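Local coordinates for protein halohydrin epoxidase A (Corynebacterium sp., PDB 4Z9F) that probably catalyses the reversible conversion of vicinal halohydrins into epoxides with release of hydrogen halide, on a Rossmann-type fold related to short-chain dehydrogenases/reductases, at residues I76-Y81 with I111-S116. The protein carries 1 engineered substitution. Numbering follows the deposited sequence.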
# COMPACT_ATOMS: atom_id res chain seq x y z
N ILE C 76 -7.84 25.44 -0.66
CA ILE C 76 -6.53 25.67 -1.24
C ILE C 76 -6.23 24.47 -2.14
O ILE C 76 -6.31 23.32 -1.69
CB ILE C 76 -5.44 25.83 -0.16
CG1 ILE C 76 -5.77 27.01 0.77
CG2 ILE C 76 -4.07 26.00 -0.81
CD1 ILE C 76 -4.83 27.13 1.95
N VAL C 77 -5.94 24.74 -3.41
CA VAL C 77 -5.42 23.73 -4.32
C VAL C 77 -3.92 23.97 -4.43
O VAL C 77 -3.48 24.93 -5.06
CB VAL C 77 -6.08 23.78 -5.70
CG1 VAL C 77 -5.41 22.77 -6.62
CG2 VAL C 77 -7.56 23.48 -5.60
N SER C 78 -3.14 23.11 -3.78
CA SER C 78 -1.69 23.21 -3.82
C SER C 78 -1.22 22.43 -5.04
O SER C 78 -0.93 21.24 -4.98
CB SER C 78 -1.07 22.66 -2.54
OG SER C 78 0.32 22.88 -2.53
N ASN C 79 -1.15 23.13 -6.17
CA ASN C 79 -0.90 22.52 -7.47
C ASN C 79 0.59 22.66 -7.78
O ASN C 79 1.03 23.50 -8.57
CB ASN C 79 -1.79 23.18 -8.51
CG ASN C 79 -1.44 22.81 -9.92
OD1 ASN C 79 -1.52 21.65 -10.32
ND2 ASN C 79 -1.07 23.82 -10.71
N ASP C 80 1.39 21.81 -7.14
CA ASP C 80 2.83 21.92 -7.25
C ASP C 80 3.33 21.17 -8.48
O ASP C 80 2.78 20.13 -8.86
CB ASP C 80 3.49 21.39 -5.98
CG ASP C 80 2.97 22.11 -4.73
OD1 ASP C 80 3.38 23.27 -4.53
OD2 ASP C 80 2.14 21.54 -3.99
N TYR C 81 4.35 21.73 -9.12
CA TYR C 81 4.91 21.17 -10.35
C TYR C 81 6.32 21.73 -10.50
O TYR C 81 6.69 22.70 -9.85
CB TYR C 81 4.04 21.50 -11.56
CG TYR C 81 4.56 22.68 -12.37
CD1 TYR C 81 5.17 22.49 -13.60
CD2 TYR C 81 4.47 23.98 -11.87
CE1 TYR C 81 5.66 23.56 -14.34
CE2 TYR C 81 4.96 25.05 -12.60
CZ TYR C 81 5.54 24.84 -13.83
OH TYR C 81 6.03 25.90 -14.55
N ILE C 111 4.91 22.44 1.98
CA ILE C 111 4.96 22.43 3.44
C ILE C 111 4.90 23.86 3.99
O ILE C 111 4.15 24.15 4.93
CB ILE C 111 6.21 21.69 3.93
CG1 ILE C 111 6.00 20.18 3.85
CG2 ILE C 111 6.54 22.10 5.37
CD1 ILE C 111 7.25 19.37 4.10
N LEU C 112 5.70 24.76 3.42
CA LEU C 112 5.68 26.15 3.87
C LEU C 112 4.32 26.79 3.63
O LEU C 112 3.85 27.59 4.45
CB LEU C 112 6.78 26.96 3.17
CG LEU C 112 8.23 26.62 3.50
CD1 LEU C 112 9.18 27.57 2.79
CD2 LEU C 112 8.48 26.63 5.00
N LEU C 113 3.68 26.47 2.51
CA LEU C 113 2.32 26.96 2.26
C LEU C 113 1.35 26.43 3.30
O LEU C 113 0.61 27.20 3.92
CB LEU C 113 1.87 26.57 0.86
CG LEU C 113 0.39 26.79 0.53
CD1 LEU C 113 0.05 28.27 0.61
CD2 LEU C 113 0.07 26.28 -0.86
N LEU C 114 1.34 25.10 3.51
CA LEU C 114 0.45 24.52 4.51
C LEU C 114 0.72 25.10 5.90
O LEU C 114 -0.23 25.40 6.64
CB LEU C 114 0.60 22.99 4.52
CG LEU C 114 -0.20 22.23 5.59
CD1 LEU C 114 -1.70 22.38 5.38
CD2 LEU C 114 0.21 20.76 5.64
N GLN C 115 2.00 25.25 6.27
CA GLN C 115 2.34 25.78 7.60
C GLN C 115 1.70 27.14 7.81
O GLN C 115 1.09 27.40 8.85
CB GLN C 115 3.86 25.87 7.77
CG GLN C 115 4.32 26.49 9.09
CD GLN C 115 5.85 26.63 9.22
OE1 GLN C 115 6.50 27.22 8.36
NE2 GLN C 115 6.40 26.10 10.32
N SER C 116 1.83 28.02 6.81
CA SER C 116 1.27 29.37 6.88
C SER C 116 -0.26 29.36 6.90
O SER C 116 -0.86 30.33 7.36
CB SER C 116 1.75 30.21 5.69
OG SER C 116 1.08 29.83 4.49
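I76 meets L113 through one methyl each: CG2 of I76 lies 4.1 Å from CD2 of L113. The two side chains run past each other in opposite directions. CG2 of I76 is anti to its own backbone N, while CG1 lies beside that N, anti to the carbonyl carbon (chi1 -59°). The I76 side chain also packs on A117 of the same helix. V77 turns its side chain to the other face of the sheet, onto I132. S78 faces the helix again, and its OG is 3.8 Å from the same L113 CD2. CD2 is a methyl, so this is a van der Waals contact; no hydrogen bond joins the segments. The hydroxyl instead donates to D80, with S78 OG 2.7 Å from D80 OD2. It meets the syn side of the carboxylate, 22° out of its plane. The L113 methyl thus covers S78, and D80 lies beyond it. S78 is also the centre of an inverse gamma turn. Strand 73-79 runs between strands 3-6 and 127-132 of the parallel Rossmann sheet. With helix 96-123 and strand 127-132 it forms a beta-alpha-beta unit, and this contact packs the helix on the unit's first strand. Helix 147-165 lies beside helix 96-123, whose Q115 gives NE2 to the carbonyl oxygens of T94 and I91 of a neighbouring subunit.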